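Local coordinates for indole-3-pyruvate decarboxylase (Azospirillum brasilense, PDB 2NXW), which catalyses the thiamine diphosphate- and metal-dependent decarboxylation of indole-3-pyruvate to indole-3-acetaldehyde, a step of auxin biosynthesis, at residues N101-A106 with E147-Q152; K241-A246 with A264-P269. All blocks are in the same frame, centred on the assembly; numbering follows the deposited sequence.

Interaction 1 of 2, residues N101-A106 with E147-Q152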
ATOM      1  N   ASN A 101      -4.908   5.463 -19.809  1.00 11.45           N
ATOM      2  CA  ASN A 101      -5.370   6.800 -19.484  1.00 10.82           C
ATOM      3  C   ASN A 101      -6.817   7.049 -19.929  1.00 10.42           C
ATOM      4  O   ASN A 101      -7.635   7.557 -19.153  1.00 10.66           O
ATOM      5  CB  ASN A 101      -4.433   7.840 -20.107  1.00 10.72           C
ATOM      6  CG  ASN A 101      -4.906   9.245 -19.867  1.00 11.79           C
ATOM      7  OD1 ASN A 101      -5.242   9.615 -18.737  1.00 13.20           O
ATOM      8  ND2 ASN A 101      -4.939  10.046 -20.924  1.00 12.68           N
ATOM      9  N   ALA A 102      -7.140   6.707 -21.177  1.00 11.51           N
ATOM     10  CA  ALA A 102      -8.504   6.927 -21.656  1.00 11.19           C
ATOM     11  C   ALA A 102      -9.512   6.156 -20.806  1.00 10.72           C
ATOM     12  O   ALA A 102     -10.605   6.656 -20.521  1.00 11.87           O
ATOM     13  CB  ALA A 102      -8.623   6.507 -23.123  1.00 11.21           C
ATOM     14  N   VAL A 103      -9.136   4.949 -20.391  1.00 11.52           N
ATOM     15  CA  VAL A 103     -10.040   4.140 -19.575  1.00 12.01           C
ATOM     16  C   VAL A 103     -10.198   4.733 -18.177  1.00 12.17           C
ATOM     17  O   VAL A 103     -11.315   4.756 -17.632  1.00 12.68           O
ATOM     18  CB  VAL A 103      -9.558   2.673 -19.519  1.00 11.76           C
ATOM     19  CG1 VAL A 103     -10.428   1.854 -18.557  1.00 14.32           C
ATOM     20  CG2 VAL A 103      -9.630   2.080 -20.931  1.00 12.90           C
ATOM     21  N   ALA A 104      -9.101   5.230 -17.602  1.00 11.85           N
ATOM     22  CA  ALA A 104      -9.165   5.863 -16.278  1.00 11.13           C
ATOM     23  C   ALA A 104     -10.078   7.093 -16.360  1.00 11.51           C
ATOM     24  O   ALA A 104     -10.854   7.362 -15.442  1.00 12.19           O
ATOM     25  CB  ALA A 104      -7.756   6.267 -15.804  1.00 11.78           C
ATOM     26  N   GLY A 105      -9.997   7.829 -17.474  1.00 11.56           N
ATOM     27  CA  GLY A 105     -10.848   8.991 -17.651  1.00 11.20           C
ATOM     28  C   GLY A 105     -12.318   8.610 -17.702  1.00 11.41           C
ATOM     29  O   GLY A 105     -13.163   9.302 -17.145  1.00 12.48           O
ATOM     30  N   ALA A 106     -12.612   7.502 -18.379  1.00 11.30           N
ATOM     31  CA  ALA A 106     -13.989   7.012 -18.487  1.00 11.56           C
ATOM     32  C   ALA A 106     -14.472   6.597 -17.096  1.00 11.77           C
ATOM     33  O   ALA A 106     -15.613   6.875 -16.711  1.00 12.66           O
ATOM     34  CB  ALA A 106     -14.045   5.829 -19.437  1.00 12.98           C
ATOM     35  N   GLU A 147      -7.422  -1.959 -11.614  1.00 17.09           N
ATOM     36  CA  GLU A 147      -7.383  -0.702 -10.869  1.00 17.55           C
ATOM     37  C   GLU A 147      -8.255   0.396 -11.478  1.00 16.30           C
ATOM     38  O   GLU A 147      -8.596   1.364 -10.802  1.00 17.89           O
ATOM     39  CB  GLU A 147      -5.942  -0.178 -10.780  1.00 19.23           C
ATOM     40  CG  GLU A 147      -4.970  -1.060 -10.010  1.00 23.17           C
ATOM     41  CD  GLU A 147      -5.306  -1.157  -8.535  1.00 27.13           C
ATOM     42  OE1 GLU A 147      -5.678  -0.124  -7.935  1.00 28.06           O
ATOM     43  OE2 GLU A 147      -5.180  -2.265  -7.973  1.00 29.59           O
ATOM     44  N   ILE A 148      -8.620   0.249 -12.750  1.00 15.54           N
ATOM     45  CA  ILE A 148      -9.408   1.272 -13.428  1.00 15.23           C
ATOM     46  C   ILE A 148     -10.718   0.793 -14.044  1.00 14.14           C
ATOM     47  O   ILE A 148     -11.257   1.423 -14.960  1.00 14.91           O
ATOM     48  CB  ILE A 148      -8.556   1.957 -14.514  1.00 14.91           C
ATOM     49  CG1 ILE A 148      -8.009   0.910 -15.487  1.00 14.94           C
ATOM     50  CG2 ILE A 148      -7.410   2.720 -13.855  1.00 15.89           C
ATOM     51  CD1 ILE A 148      -7.166   1.494 -16.619  1.00 14.80           C
ATOM     52  N   THR A 149     -11.232  -0.323 -13.533  1.00 14.01           N
ATOM     53  CA  THR A 149     -12.497  -0.882 -14.011  1.00 14.30           C
ATOM     54  C   THR A 149     -13.278  -1.426 -12.823  1.00 15.45           C
ATOM     55  O   THR A 149     -12.691  -1.720 -11.778  1.00 16.73           O
ATOM     56  CB  THR A 149     -12.280  -2.031 -15.027  1.00 13.25           C
ATOM     57  OG1 THR A 149     -11.417  -3.024 -14.457  1.00 13.69           O
ATOM     58  CG2 THR A 149     -11.660  -1.504 -16.313  1.00 13.30           C
ATOM     59  N   VAL A 150     -14.597  -1.561 -12.978  1.00 15.99           N
ATOM     60  CA  VAL A 150     -15.433  -2.069 -11.888  1.00 16.77           C
ATOM     61  C   VAL A 150     -15.614  -3.578 -11.879  1.00 16.72           C
ATOM     62  O   VAL A 150     -16.083  -4.138 -10.893  1.00 18.67           O
ATOM     63  CB  VAL A 150     -16.831  -1.399 -11.869  1.00 17.06           C
ATOM     64  CG1 VAL A 150     -16.664   0.067 -11.563  1.00 21.71           C
ATOM     65  CG2 VAL A 150     -17.567  -1.612 -13.185  1.00 17.94           C
ATOM     66  N   ALA A 151     -15.248  -4.233 -12.970  1.00 15.85           N
ATOM     67  CA  ALA A 151     -15.356  -5.680 -13.065  1.00 15.52           C
ATOM     68  C   ALA A 151     -14.442  -6.138 -14.180  1.00 15.16           C
ATOM     69  O   ALA A 151     -14.202  -5.393 -15.136  1.00 14.74           O
ATOM     70  CB  ALA A 151     -16.799  -6.087 -13.359  1.00 17.58           C
ATOM     71  N   GLN A 152     -13.943  -7.363 -14.063  1.00 16.06           N
ATOM     72  CA  GLN A 152     -13.049  -7.923 -15.060  1.00 16.98           C
ATOM     73  C   GLN A 152     -13.310  -9.408 -15.227  1.00 16.96           C
ATOM     74  O   GLN A 152     -13.819 -10.069 -14.317  1.00 19.01           O
ATOM     75  CB  GLN A 152     -11.584  -7.791 -14.630  1.00 16.19           C
ATOM     76  CG  GLN A 152     -11.124  -6.441 -14.096  1.00 16.09           C
ATOM     77  CD  GLN A 152     -11.554  -6.199 -12.664  1.00 16.57           C
ATOM     78  OE1 GLN A 152     -11.517  -7.113 -11.825  1.00 17.67           O
ATOM     79  NE2 GLN A 152     -11.952  -4.966 -12.365  1.00 15.31           N
TER
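Helix 100-108 and the loop that leads into strand 152-154 come closest where Ala104 faces Ile148, their CA atoms 5.4 Å apart. From the loop side Ile148 does most of the reaching, with its two branches divided between successive helix residues. Its CG1 sits between the backbone N and the carbonyl carbon (chi1 56°), and from there the extended arm lays Ile148 CD1 3.8 Å from Val103 CG1. The two side chains cross at about a right angle. The other branch, Ile148 CG2, lies 4.1 Å from Ala104 CB. Val103 CG1 also rests 3.7 Å from Ile148 O and touches Thr149 CG2 at its margin. The hydroxyl of Thr149 is engaged within the loop: Thr149 OG1 lies nearly in the amide plane of Gln152, whose NE2 donates to it over 2.9 Å, and OG1 is also bonded to Phe145 O. Around the contact, Val103 reaches Val115 of strand 113-119, while Thr140 of the second subunit packs on Ile148, which places the contact in the N-terminal thiamine diphosphate-binding domain, beside a subunit interface. Methyl groups thus supply the cohesion between helix and loop, and they bury the carbonyl oxygen Ile148 O without giving it a polar partner.

Interaction 2 of 2, residues K241-A246 with A264-P269; sequences KVAELA and ADAPTP
The methyl of Ala243 lies against that of Ala266, CB to CB 3.9 Å, where helix 239-249 passes the loop that follows strand 253-255. One helical turn on, Ala246 points its CB at the hydroxyl of Thr268, with OG1 only 3.3 Å away. Thr268 OG1 occupies the site between its own backbone N and carbonyl carbon (chi1 63°); this sets the oxygen beside Ala246, 3.4 Å from Ala246 C. Short methyls along this face of the helix let the loop backbone come near: the CA atoms of Ala243 and Ala266 are 5.8 Å apart. The setting is the central domain of a thiamine diphosphate-dependent decarboxylase, an alpha/beta fold in which helix 239-249 connects the parallel neighbours 225-229 and 253-255 as the helix of a beta-alpha-beta crossover. Its inner side rests on the sheet through Val242, which packs on Val229 and Leu296, and Ala246 also touches Leu227. Between helix and loop a single water bridges the two backbones, donating to Ala243 O at 2.8 Å and accepting from Thr268 N at 3.0 Å. The helix carbonyl and the loop amide are thereby linked without meeting directly. Beyond the loop, Arg356 NH1 binds both Ala264 O and Ala266 O, while Thr268 packs on Arg353 and Thr355.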
ATOM      1  N   LYS A 241     -38.192  11.137 -15.144  1.00 17.89           N
ATOM      2  CA  LYS A 241     -38.556  10.906 -13.754  1.00 18.02           C
ATOM      3  C   LYS A 241     -38.037  12.022 -12.856  1.00 17.22           C
ATOM      4  O   LYS A 241     -38.726  12.453 -11.932  1.00 17.61           O
ATOM      5  CB  LYS A 241     -37.994   9.569 -13.270  1.00 19.50           C
ATOM      6  CG  LYS A 241     -38.687   8.346 -13.847  1.00 22.51           C
ATOM      7  CD  LYS A 241     -39.994   8.074 -13.120  1.00 24.91           C
ATOM      8  CE  LYS A 241     -40.567   6.724 -13.532  1.00 26.17           C
ATOM      9  NZ  LYS A 241     -41.682   6.312 -12.641  1.00 28.10           N
ATOM     10  N   VAL A 242     -36.824  12.500 -13.121  1.00 16.33           N
ATOM     11  CA  VAL A 242     -36.271  13.556 -12.294  1.00 15.46           C
ATOM     12  C   VAL A 242     -36.951  14.898 -12.548  1.00 15.05           C
ATOM     13  O   VAL A 242     -37.063  15.712 -11.638  1.00 14.59           O
ATOM     14  CB  VAL A 242     -34.730  13.611 -12.459  1.00 13.69           C
ATOM     15  CG1 VAL A 242     -34.141  14.840 -11.756  1.00 15.49           C
ATOM     16  CG2 VAL A 242     -34.141  12.331 -11.865  1.00 14.25           C
ATOM     17  N   ALA A 243     -37.440  15.124 -13.768  1.00 15.37           N
ATOM     18  CA  ALA A 243     -38.162  16.366 -14.050  1.00 14.78           C
ATOM     19  C   ALA A 243     -39.429  16.349 -13.189  1.00 15.43           C
ATOM     20  O   ALA A 243     -39.820  17.370 -12.621  1.00 16.05           O
ATOM     21  CB  ALA A 243     -38.533  16.449 -15.536  1.00 15.42           C
ATOM     22  N   GLU A 244     -40.059  15.179 -13.084  1.00 15.55           N
ATOM     23  CA  GLU A 244     -41.268  15.034 -12.278  1.00 16.76           C
ATOM     24  C   GLU A 244     -40.926  15.247 -10.799  1.00 16.70           C
ATOM     25  O   GLU A 244     -41.630  15.963 -10.090  1.00 17.89           O
ATOM     26  CB  GLU A 244     -41.875  13.644 -12.502  1.00 18.60           C
ATOM     27  CG  GLU A 244     -43.217  13.388 -11.811  1.00 20.71           C
ATOM     28  CD  GLU A 244     -44.331  14.306 -12.304  1.00 21.21           C
ATOM     29  OE1 GLU A 244     -44.384  14.605 -13.516  1.00 24.36           O
ATOM     30  OE2 GLU A 244     -45.167  14.717 -11.475  1.00 23.17           O
ATOM     31  N   LEU A 245     -39.840  14.631 -10.336  1.00 16.01           N
ATOM     32  CA  LEU A 245     -39.418  14.796  -8.951  1.00 16.13           C
ATOM     33  C   LEU A 245     -39.128  16.269  -8.623  1.00 16.27           C
ATOM     34  O   LEU A 245     -39.544  16.770  -7.572  1.00 16.68           O
ATOM     35  CB  LEU A 245     -38.165  13.950  -8.679  1.00 17.75           C
ATOM     36  CG  LEU A 245     -37.478  14.164  -7.324  1.00 17.23           C
ATOM     37  CD1 LEU A 245     -38.425  13.762  -6.191  1.00 19.00           C
ATOM     38  CD2 LEU A 245     -36.194  13.345  -7.272  1.00 18.54           C
ATOM     39  N   ALA A 246     -38.418  16.961  -9.516  1.00 16.07           N
ATOM     40  CA  ALA A 246     -38.079  18.367  -9.298  1.00 15.37           C
ATOM     41  C   ALA A 246     -39.319  19.231  -9.143  1.00 16.45           C
ATOM     42  O   ALA A 246     -39.352  20.140  -8.305  1.00 16.84           O
ATOM     43  CB  ALA A 246     -37.224  18.888 -10.448  1.00 16.00           C
ATOM     44  N   ALA A 264     -33.857  20.936 -19.072  1.00 19.18           N
ATOM     45  CA  ALA A 264     -33.957  22.226 -19.753  1.00 19.83           C
ATOM     46  C   ALA A 264     -35.387  22.572 -20.150  1.00 20.03           C
ATOM     47  O   ALA A 264     -35.781  23.739 -20.091  1.00 20.18           O
ATOM     48  CB  ALA A 264     -33.063  22.236 -20.991  1.00 20.07           C
ATOM     49  N   ASP A 265     -36.162  21.566 -20.548  1.00 19.75           N
ATOM     50  CA  ASP A 265     -37.540  21.793 -20.972  1.00 21.36           C
ATOM     51  C   ASP A 265     -38.566  21.504 -19.882  1.00 20.56           C
ATOM     52  O   ASP A 265     -39.768  21.539 -20.131  1.00 22.36           O
ATOM     53  CB  ASP A 265     -37.867  20.935 -22.202  1.00 24.79           C
ATOM     54  CG  ASP A 265     -36.938  21.209 -23.369  1.00 28.83           C
ATOM     55  OD1 ASP A 265     -36.559  22.382 -23.578  1.00 30.26           O
ATOM     56  OD2 ASP A 265     -36.591  20.246 -24.085  1.00 32.97           O
ATOM     57  N   ALA A 266     -38.090  21.231 -18.674  1.00 18.99           N
ATOM     58  CA  ALA A 266     -38.971  20.914 -17.550  1.00 17.57           C
ATOM     59  C   ALA A 266     -39.709  22.110 -16.946  1.00 17.41           C
ATOM     60  O   ALA A 266     -39.321  23.259 -17.135  1.00 17.89           O
ATOM     61  CB  ALA A 266     -38.158  20.225 -16.457  1.00 17.24           C
ATOM     62  N   PRO A 267     -40.787  21.839 -16.194  1.00 17.44           N
ATOM     63  CA  PRO A 267     -41.575  22.897 -15.550  1.00 17.71           C
ATOM     64  C   PRO A 267     -40.731  23.653 -14.524  1.00 17.24           C
ATOM     65  O   PRO A 267     -40.973  24.827 -14.256  1.00 17.95           O
ATOM     66  CB  PRO A 267     -42.728  22.130 -14.906  1.00 18.15           C
ATOM     67  CG  PRO A 267     -42.890  20.943 -15.794  1.00 20.02           C
ATOM     68  CD  PRO A 267     -41.466  20.536 -16.080  1.00 18.41           C
ATOM     69  N   THR A 268     -39.760  22.962 -13.925  1.00 17.71           N
ATOM     70  CA  THR A 268     -38.852  23.589 -12.964  1.00 19.17           C
ATOM     71  C   THR A 268     -37.433  23.275 -13.434  1.00 18.82           C
ATOM     72  O   THR A 268     -36.771  22.363 -12.927  1.00 19.73           O
ATOM     73  CB  THR A 268     -39.082  23.075 -11.510  1.00 19.22           C
ATOM     74  OG1 THR A 268     -38.807  21.668 -11.430  1.00 20.06           O
ATOM     75  CG2 THR A 268     -40.524  23.328 -11.084  1.00 20.06           C
ATOM     76  N   PRO A 269     -36.948  24.027 -14.434  1.00 18.14           N
ATOM     77  CA  PRO A 269     -35.612  23.849 -15.005  1.00 18.25           C
ATOM     78  C   PRO A 269     -34.502  24.351 -14.093  1.00 17.99           C
ATOM     79  O   PRO A 269     -34.746  25.103 -13.155  1.00 18.24           O
ATOM     80  CB  PRO A 269     -35.700  24.633 -16.312  1.00 17.97           C
ATOM     81  CG  PRO A 269     -36.559  25.794 -15.921  1.00 18.09           C
ATOM     82  CD  PRO A 269     -37.652  25.149 -15.089  1.00 18.44           C
TER
HETATM   83  O   HOH W   1     -39.782  20.044 -13.378  1.00 19.07           O

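How the interactions relate
Interactions 1 and 2 illustrate how one mode of contact, a helix facing a loop, recurs in different domains of a multidomain enzyme. They follow in series along the chain: 101-106 with 147-152 is complete before 241-246 with 264-269 begins. Their centres are 32 Å apart on opposite sides of the chain's centre, with about 20 Å between nearest atoms. Interaction 1 belongs with the parallel sheet containing 113-119 and 152-154, about 11 Å from thiamine diphosphate at the Ala104 side chain. Interaction 2 belongs with the mixed sheet of the central domain, away from the cofactor and metal sites and untouched by any other chain of the assembly. Each contact joins a helix and a loop, and only interaction 1 also lies at a subunit interface.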